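Side-chain contacts in ferripyochelin binding protein (Pyrococcus horikoshii, PDB 1V3W), which probably acts as a zinc-dependent carbonic anhydrase of the gamma class, a trimeric left-handed beta-helix protein that also binds calcium: residues G53-V58 and I158-A163; Y130-G135 and K139-L144. One frame throughout, in Å; residues are numbered along the deposited sequence.

Interaction 1. Residues G53-V58 and I158-A163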
ATOM      1  N   GLY A  53      13.959 -14.622  -7.459  1.00  7.84           N
ATOM      2  CA  GLY A  53      14.426 -15.999  -7.438  1.00  9.46           C
ATOM      3  C   GLY A  53      13.393 -17.061  -7.117  1.00  8.16           C
ATOM      4  O   GLY A  53      12.279 -16.757  -6.701  1.00  8.71           O
ATOM      5  N   LYS A  54      13.785 -18.320  -7.291  1.00  8.37           N
ATOM      6  CA  LYS A  54      12.897 -19.449  -7.055  1.00  6.86           C
ATOM      7  C   LYS A  54      12.215 -19.485  -5.694  1.00  8.12           C
ATOM      8  O   LYS A  54      12.800 -19.120  -4.672  1.00  7.25           O
ATOM      9  CB  LYS A  54      13.652 -20.773  -7.257  1.00 10.20           C
ATOM     10  CG  LYS A  54      14.150 -21.007  -8.678  1.00 10.62           C
ATOM     11  CD  LYS A  54      14.472 -22.481  -8.935  1.00 20.23           C
ATOM     12  CE  LYS A  54      15.614 -22.990  -8.066  1.00 20.71           C
ATOM     13  NZ  LYS A  54      16.910 -22.337  -8.400  1.00 23.36           N
ATOM     14  N   TYR A  55      10.962 -19.934  -5.709  1.00  7.38           N
ATOM     15  CA  TYR A  55      10.151 -20.105  -4.504  1.00  7.83           C
ATOM     16  C   TYR A  55       9.817 -18.829  -3.748  1.00  7.45           C
ATOM     17  O   TYR A  55       9.407 -18.894  -2.586  1.00  8.57           O
ATOM     18  CB  TYR A  55      10.849 -21.053  -3.525  1.00  8.25           C
ATOM     19  CG  TYR A  55      11.516 -22.259  -4.146  1.00  9.56           C
ATOM     20  CD1 TYR A  55      10.766 -23.306  -4.677  1.00 12.99           C
ATOM     21  CD2 TYR A  55      12.902 -22.364  -4.169  1.00 10.27           C
ATOM     22  CE1 TYR A  55      11.388 -24.435  -5.212  1.00 17.26           C
ATOM     23  CE2 TYR A  55      13.533 -23.484  -4.699  1.00 13.40           C
ATOM     24  CZ  TYR A  55      12.772 -24.515  -5.216  1.00 17.02           C
ATOM     25  OH  TYR A  55      13.398 -25.632  -5.720  1.00 19.80           O
ATOM     26  N   SER A  56       9.986 -17.678  -4.386  1.00  6.99           N
ATOM     27  CA  SER A  56       9.710 -16.416  -3.712  1.00  6.95           C
ATOM     28  C   SER A  56       8.347 -15.837  -4.061  1.00  7.91           C
ATOM     29  O   SER A  56       7.841 -16.025  -5.169  1.00  6.86           O
ATOM     30  CB  SER A  56      10.817 -15.407  -4.027  1.00  7.61           C
ATOM     31  OG  SER A  56      12.047 -15.845  -3.466  1.00  7.25           O
ATOM     32  N   ASN A  57       7.754 -15.135  -3.099  1.00  6.34           N
ATOM     33  CA  ASN A  57       6.439 -14.536  -3.293  1.00  6.44           C
ATOM     34  C   ASN A  57       6.437 -13.030  -3.067  1.00  6.13           C
ATOM     35  O   ASN A  57       7.137 -12.518  -2.195  1.00  7.41           O
ATOM     36  CB  ASN A  57       5.413 -15.190  -2.360  1.00  7.01           C
ATOM     37  CG  ASN A  57       5.822 -15.130  -0.897  1.00  5.58           C
ATOM     38  OD1 ASN A  57       6.501 -16.030  -0.386  1.00 10.54           O
ATOM     39  ND2 ASN A  57       5.417 -14.071  -0.218  1.00  6.70           N
ATOM     40  N   VAL A  58       5.634 -12.336  -3.866  1.00  6.70           N
ATOM     41  CA  VAL A  58       5.492 -10.883  -3.792  1.00  5.26           C
ATOM     42  C   VAL A  58       4.008 -10.689  -3.507  1.00  5.04           C
ATOM     43  O   VAL A  58       3.174 -10.802  -4.403  1.00  6.78           O
ATOM     44  CB  VAL A  58       5.872 -10.231  -5.136  1.00  5.86           C
ATOM     45  CG1 VAL A  58       5.800  -8.723  -5.023  1.00  8.03           C
ATOM     46  CG2 VAL A  58       7.282 -10.667  -5.542  1.00  7.62           C
ATOM     47  N   ILE A 158       4.702 -22.342   2.098  1.00 11.57           N
ATOM     48  CA  ILE A 158       3.254 -22.230   2.215  1.00 11.24           C
ATOM     49  C   ILE A 158       2.733 -21.535   0.963  1.00  8.63           C
ATOM     50  O   ILE A 158       1.722 -21.935   0.383  1.00 10.57           O
ATOM     51  CB  ILE A 158       2.855 -21.401   3.460  1.00 14.95           C
ATOM     52  CG1 ILE A 158       3.161 -22.198   4.729  1.00 16.97           C
ATOM     53  CG2 ILE A 158       1.377 -21.026   3.395  1.00 17.31           C
ATOM     54  CD1 ILE A 158       2.843 -21.463   6.016  1.00 15.99           C
ATOM     55  N   TYR A 159       3.445 -20.496   0.540  1.00  9.40           N
ATOM     56  CA  TYR A 159       3.053 -19.745  -0.640  1.00  7.09           C
ATOM     57  C   TYR A 159       3.206 -20.490  -1.949  1.00  7.49           C
ATOM     58  O   TYR A 159       2.432 -20.273  -2.884  1.00  9.42           O
ATOM     59  CB  TYR A 159       3.810 -18.426  -0.706  1.00  9.19           C
ATOM     60  CG  TYR A 159       2.989 -17.315  -0.133  1.00  8.32           C
ATOM     61  CD1 TYR A 159       3.016 -17.033   1.229  1.00 11.17           C
ATOM     62  CD2 TYR A 159       2.093 -16.618  -0.939  1.00  8.37           C
ATOM     63  CE1 TYR A 159       2.159 -16.085   1.779  1.00 13.00           C
ATOM     64  CE2 TYR A 159       1.233 -15.676  -0.405  1.00 10.25           C
ATOM     65  CZ  TYR A 159       1.269 -15.415   0.951  1.00  9.82           C
ATOM     66  OH  TYR A 159       0.391 -14.492   1.462  1.00 13.16           O
ATOM     67  N   VAL A 160       4.207 -21.359  -2.033  1.00  8.32           N
ATOM     68  CA  VAL A 160       4.389 -22.130  -3.252  1.00  8.83           C
ATOM     69  C   VAL A 160       3.137 -22.985  -3.449  1.00  9.21           C
ATOM     70  O   VAL A 160       2.616 -23.099  -4.557  1.00 10.05           O
ATOM     71  CB  VAL A 160       5.632 -23.033  -3.161  1.00  7.20           C
ATOM     72  CG1 VAL A 160       5.655 -24.013  -4.328  1.00  9.13           C
ATOM     73  CG2 VAL A 160       6.892 -22.178  -3.174  1.00 10.65           C
ATOM     74  N   GLU A 161       2.644 -23.568  -2.360  1.00 10.03           N
ATOM     75  CA  GLU A 161       1.448 -24.396  -2.424  1.00 11.76           C
ATOM     76  C   GLU A 161       0.212 -23.547  -2.714  1.00 11.00           C
ATOM     77  O   GLU A 161      -0.649 -23.939  -3.504  1.00 11.60           O
ATOM     78  CB  GLU A 161       1.261 -25.154  -1.107  1.00 16.05           C
ATOM     79  CG  GLU A 161       2.430 -26.059  -0.741  1.00 27.29           C
ATOM     80  CD  GLU A 161       2.730 -27.099  -1.807  1.00 37.53           C
ATOM     81  OE1 GLU A 161       1.825 -27.898  -2.133  1.00 44.35           O
ATOM     82  OE2 GLU A 161       3.871 -27.120  -2.319  1.00 43.40           O
ATOM     83  N   LEU A 162       0.132 -22.384  -2.075  1.00 11.15           N
ATOM     84  CA  LEU A 162      -0.993 -21.476  -2.260  1.00 12.53           C
ATOM     85  C   LEU A 162      -1.074 -21.055  -3.725  1.00 10.00           C
ATOM     86  O   LEU A 162      -2.153 -21.027  -4.316  1.00 10.62           O
ATOM     87  CB  LEU A 162      -0.811 -20.249  -1.361  1.00 13.28           C
ATOM     88  CG  LEU A 162      -2.051 -19.516  -0.852  1.00 19.07           C
ATOM     89  CD1 LEU A 162      -3.029 -20.507  -0.233  1.00 14.48           C
ATOM     90  CD2 LEU A 162      -1.621 -18.481   0.177  1.00 15.97           C
ATOM     91  N   ALA A 163       0.080 -20.746  -4.308  1.00  9.55           N
ATOM     92  CA  ALA A 163       0.149 -20.336  -5.702  1.00 10.82           C
ATOM     93  C   ALA A 163      -0.446 -21.411  -6.602  1.00  9.51           C
ATOM     94  O   ALA A 163      -1.224 -21.115  -7.502  1.00  9.55           O
ATOM     95  CB  ALA A 163       1.599 -20.061  -6.094  1.00 10.36           C
TER

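Interaction 2. Residues Y130-G135 and K139-L144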
ATOM      1  N   TYR A 130      21.033 -14.036   9.409  1.00 11.80           N
ATOM      2  CA  TYR A 130      20.413 -14.389  10.684  1.00 11.89           C
ATOM      3  C   TYR A 130      20.039 -13.214  11.578  1.00 12.15           C
ATOM      4  O   TYR A 130      20.007 -13.342  12.801  1.00 15.78           O
ATOM      5  CB  TYR A 130      21.338 -15.351  11.435  1.00 15.01           C
ATOM      6  CG  TYR A 130      21.600 -16.618  10.657  1.00 11.92           C
ATOM      7  CD1 TYR A 130      20.608 -17.587  10.521  1.00 13.75           C
ATOM      8  CD2 TYR A 130      22.816 -16.820   9.998  1.00 13.38           C
ATOM      9  CE1 TYR A 130      20.812 -18.725   9.748  1.00 11.71           C
ATOM     10  CE2 TYR A 130      23.031 -17.956   9.220  1.00 14.30           C
ATOM     11  CZ  TYR A 130      22.022 -18.902   9.100  1.00 11.70           C
ATOM     12  OH  TYR A 130      22.210 -20.025   8.325  1.00 13.46           O
ATOM     13  N   SER A 131      19.730 -12.078  10.964  1.00 11.04           N
ATOM     14  CA  SER A 131      19.366 -10.878  11.711  1.00 10.01           C
ATOM     15  C   SER A 131      17.868 -10.605  11.764  1.00 13.37           C
ATOM     16  O   SER A 131      17.127 -10.932  10.832  1.00 11.53           O
ATOM     17  CB  SER A 131      20.024  -9.641  11.090  1.00 13.94           C
ATOM     18  OG  SER A 131      21.434  -9.744  11.040  1.00 15.50           O
ATOM     19  N   LEU A 132      17.435 -10.012  12.873  1.00 10.64           N
ATOM     20  CA  LEU A 132      16.054  -9.583  13.042  1.00 10.30           C
ATOM     21  C   LEU A 132      16.213  -8.069  12.992  1.00 11.46           C
ATOM     22  O   LEU A 132      16.982  -7.498  13.767  1.00 12.54           O
ATOM     23  CB  LEU A 132      15.476  -9.980  14.403  1.00 11.74           C
ATOM     24  CG  LEU A 132      14.130  -9.291  14.683  1.00 12.16           C
ATOM     25  CD1 LEU A 132      13.109  -9.713  13.632  1.00 13.86           C
ATOM     26  CD2 LEU A 132      13.633  -9.638  16.077  1.00 12.99           C
ATOM     27  N   VAL A 133      15.509  -7.426  12.069  1.00  8.01           N
ATOM     28  CA  VAL A 133      15.598  -5.982  11.914  1.00 10.77           C
ATOM     29  C   VAL A 133      14.294  -5.295  12.294  1.00 11.30           C
ATOM     30  O   VAL A 133      13.222  -5.662  11.810  1.00 10.78           O
ATOM     31  CB  VAL A 133      15.954  -5.608  10.457  1.00 11.46           C
ATOM     32  CG1 VAL A 133      16.116  -4.101  10.327  1.00 10.93           C
ATOM     33  CG2 VAL A 133      17.229  -6.328  10.037  1.00 12.86           C
ATOM     34  N   LEU A 134      14.395  -4.300  13.171  1.00 10.25           N
ATOM     35  CA  LEU A 134      13.232  -3.546  13.624  1.00 11.41           C
ATOM     36  C   LEU A 134      13.534  -2.056  13.646  1.00 11.55           C
ATOM     37  O   LEU A 134      14.696  -1.649  13.749  1.00 15.26           O
ATOM     38  CB  LEU A 134      12.832  -3.965  15.041  1.00 13.70           C
ATOM     39  CG  LEU A 134      12.499  -5.426  15.333  1.00 13.01           C
ATOM     40  CD1 LEU A 134      12.162  -5.566  16.812  1.00 12.21           C
ATOM     41  CD2 LEU A 134      11.333  -5.882  14.476  1.00 12.49           C
ATOM     42  N   GLY A 135      12.482  -1.251  13.542  1.00 15.28           N
ATOM     43  CA  GLY A 135      12.641   0.191  13.607  1.00 13.62           C
ATOM     44  C   GLY A 135      12.774   0.997  12.333  1.00 17.34           C
ATOM     45  O   GLY A 135      12.817   0.465  11.223  1.00 13.11           O
ATOM     46  N   LYS A 139      17.253  -1.327  12.529  1.00 17.28           N
ATOM     47  CA  LYS A 139      18.421  -1.776  13.281  1.00 20.98           C
ATOM     48  C   LYS A 139      18.367  -3.289  13.425  1.00 14.31           C
ATOM     49  O   LYS A 139      17.284  -3.869  13.423  1.00 15.46           O
ATOM     50  CB  LYS A 139      18.400  -1.205  14.704  1.00 21.92           C
ATOM     51  CG  LYS A 139      18.283   0.299  14.828  1.00 32.86           C
ATOM     52  CD  LYS A 139      19.595   1.000  14.545  1.00 32.65           C
ATOM     53  CE  LYS A 139      19.999   0.857  13.097  1.00 39.10           C
ATOM     54  NZ  LYS A 139      20.966   1.915  12.722  1.00 44.28           N
ATOM     55  N   VAL A 140      19.529  -3.924  13.545  1.00 16.55           N
ATOM     56  CA  VAL A 140      19.570  -5.360  13.798  1.00 14.26           C
ATOM     57  C   VAL A 140      19.457  -5.363  15.317  1.00 19.54           C
ATOM     58  O   VAL A 140      20.335  -4.836  16.001  1.00 20.17           O
ATOM     59  CB  VAL A 140      20.923  -6.008  13.419  1.00 15.78           C
ATOM     60  CG1 VAL A 140      21.003  -7.410  14.013  1.00 16.05           C
ATOM     61  CG2 VAL A 140      21.071  -6.080  11.910  1.00 15.81           C
ATOM     62  N   VAL A 141      18.383  -5.933  15.846  1.00 14.55           N
ATOM     63  CA  VAL A 141      18.181  -5.954  17.289  1.00 16.35           C
ATOM     64  C   VAL A 141      18.678  -7.233  17.957  1.00 13.99           C
ATOM     65  O   VAL A 141      18.954  -7.247  19.158  1.00 17.99           O
ATOM     66  CB  VAL A 141      16.695  -5.743  17.629  1.00 15.85           C
ATOM     67  CG1 VAL A 141      16.262  -4.351  17.189  1.00 18.15           C
ATOM     68  CG2 VAL A 141      15.849  -6.799  16.939  1.00 17.65           C
ATOM     69  N   ARG A 142      18.792  -8.300  17.175  1.00 13.82           N
ATOM     70  CA  ARG A 142      19.263  -9.585  17.685  1.00 13.00           C
ATOM     71  C   ARG A 142      19.307 -10.596  16.549  1.00 17.76           C
ATOM     72  O   ARG A 142      18.872 -10.308  15.435  1.00 15.07           O
ATOM     73  CB  ARG A 142      18.331 -10.112  18.784  1.00 15.65           C
ATOM     74  CG  ARG A 142      16.926 -10.486  18.313  1.00 16.06           C
ATOM     75  CD  ARG A 142      16.152 -11.179  19.430  1.00 20.46           C
ATOM     76  NE  ARG A 142      14.747 -11.418  19.099  1.00 17.08           N
ATOM     77  CZ  ARG A 142      14.319 -12.292  18.193  1.00 20.20           C
ATOM     78  NH1 ARG A 142      15.183 -13.029  17.508  1.00 16.73           N
ATOM     79  NH2 ARG A 142      13.018 -12.431  17.974  1.00 20.32           N
ATOM     80  N   GLN A 143      19.839 -11.778  16.832  1.00 15.80           N
ATOM     81  CA  GLN A 143      19.903 -12.831  15.828  1.00 14.61           C
ATOM     82  C   GLN A 143      18.612 -13.643  15.908  1.00 16.55           C
ATOM     83  O   GLN A 143      17.929 -13.644  16.934  1.00 14.53           O
ATOM     84  CB  GLN A 143      21.107 -13.743  16.076  1.00 16.72           C
ATOM     85  CG  GLN A 143      22.471 -13.066  15.953  1.00 23.20           C
ATOM     86  CD  GLN A 143      22.675 -12.373  14.617  1.00 32.35           C
ATOM     87  OE1 GLN A 143      22.281 -11.220  14.433  1.00 37.27           O
ATOM     88  NE2 GLN A 143      23.286 -13.080  13.671  1.00 28.36           N
ATOM     89  N   LEU A 144      18.272 -14.330  14.824  1.00 14.37           N
ATOM     90  CA  LEU A 144      17.059 -15.136  14.799  1.00 13.24           C
ATOM     91  C   LEU A 144      17.191 -16.399  15.638  1.00 12.75           C
ATOM     92  O   LEU A 144      18.295 -16.895  15.866  1.00 15.43           O
ATOM     93  CB  LEU A 144      16.712 -15.552  13.368  1.00 14.16           C
ATOM     94  CG  LEU A 144      16.454 -14.477  12.314  1.00 12.43           C
ATOM     95  CD1 LEU A 144      15.978 -15.159  11.038  1.00 11.90           C
ATOM     96  CD2 LEU A 144      15.412 -13.486  12.807  1.00 13.75           C
TER
HETATM   97  O   HOH W   1      23.476  -9.453  12.640  1.00 27.30           O

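Interaction 1. Residues G53-V58 and I158-A163
Asn57 and Tyr159 meet flat against each other: the asparagine amide lies over one face of the tyrosine ring, with planes only 17° apart, although the two side chains cross at about a right angle. Asn57 CG sits 3.7 Å from Tyr159 CG, and the amide lies over the ring from its CG end to its centre; Asn57 CB adds to the cover at 3.9 Å from Tyr159 CD2. On the asparagine side the first torsion puts CG between the backbone N and carbonyl carbon (chi1 56°), which turns the amide toward the helix, over the ring. The opposite face of the ring is touched by Leu162 CD2, one helix turn on and displaced toward the rim, and the phenol is thereby pinched between an amide and a methyl group. This is a stack of van der Waals character; no hydrogen bond joins the two segments.

The apolar part is smaller. Val160 CG2 comes in at the edge of the Tyr55 ring, near its plane, and touches the root of that side chain, 4.1 Å from Tyr55 CB. Tyr55 belongs to the type II turn Gly53-Ser56, and its ring stacks on that of Tyr77.

Beyond the contact, Tyr159 OH is hydrogen-bonded to Arg44 of the second subunit; the side chain also packs on His65 of that subunit and comes within about 3 Å of a zinc ion. Tyr159 belongs to a zinc site of this protein, so Asn57 probably acts as a second-shell residue that backs its ring. In the fold, helix 146-169 runs alongside the beta-helix, and here it rests on the corner leading into strand 57-58, with Ala163 reaching neighbouring strand 36-37 and Trp38 meeting the Tyr159 ring from that same coil.

Interaction 2. Residues Y130-G135 and K139-L144
This is a beta hairpin at the C-terminal end of the beta-helix, exposed over much of its surface: strand 131-135 is laid parallel on strand 113-115, and strand 138-143 turns back antiparallel along its outer side. Five backbone hydrogen bonds hold the pair. Leu134 and Lys139 exchange two of them, with Lys139 N to Leu134 O at 2.9 Å. Farther along, Leu132 O receives Val141 N while Leu132 N donates to Arg142 O. This is a classic beta bulge, Val141 and Arg142 opposite Leu132, and Leu144 N bonding to Tyr130 O resumes the pairing beyond it.

Side chains fill both faces. Leu132 lies in a cluster with Val141 CG2, 3.7 Å from Leu132 CD2, and with Leu144 CD2, 3.9 Å from Leu132 CB; Leu134 CD1 meets the same Val141 methyl. Leu132 CD2 also rests on one face of the Arg142 guanidinium, 3.4 Å from Arg142 NH2 and offset toward the rim. Arg142 reaches there by an extended chain from CG to NE. Arg142 NH1 turns back to Gln143 O (2.9 Å) in a bent bond, 139° at the hydrogen: the oxygen lies in the guanidinium plane, but NH1 sits above the carbonyl plane. NH2 pairs with Glu148 of helix 146-169. Elsewhere, both methyls of Val140 lie against Ser131 CB from one side, each 3.8 Å away.

A bent Gln143 side chain (chi2 -55°) brings Gln143 NE2 to 3.7 Å from Tyr130 CB; NE2 makes a weak hydrogen bond to Asp129 O. One water donates to both Ser131 OG and Gln143 OE1; Ser131 OG is also hydrogen-bonded to Pro128 O. The chemistry implies a division of labour: backbone bonds set the register, while the guanidinium, steadied by Gln143 O and Glu148, lies with one face against the CD2 methyl of Leu132 and couples the hairpin to the start of the helix.

How the interactions relate
From the N terminus, the chain first lays down the early coils of the beta-helix and passes through 53-58, whose partner comes about 100 residues later. It then builds the remaining coils, and at the far end interaction 2 closes a short hairpin between 130-135 and 139-144. Helix 146-169 follows directly and carries the chain back along the coils until 158-163 reaches 53-58 and interaction 1 closes the long loop. The short closure thus lies wholly within the long one, and the two do not cross. Their centres are 24 Å apart and they do not touch, yet both involve strands of the same sheet, one at the edge of the sheet, the other at an inner strand.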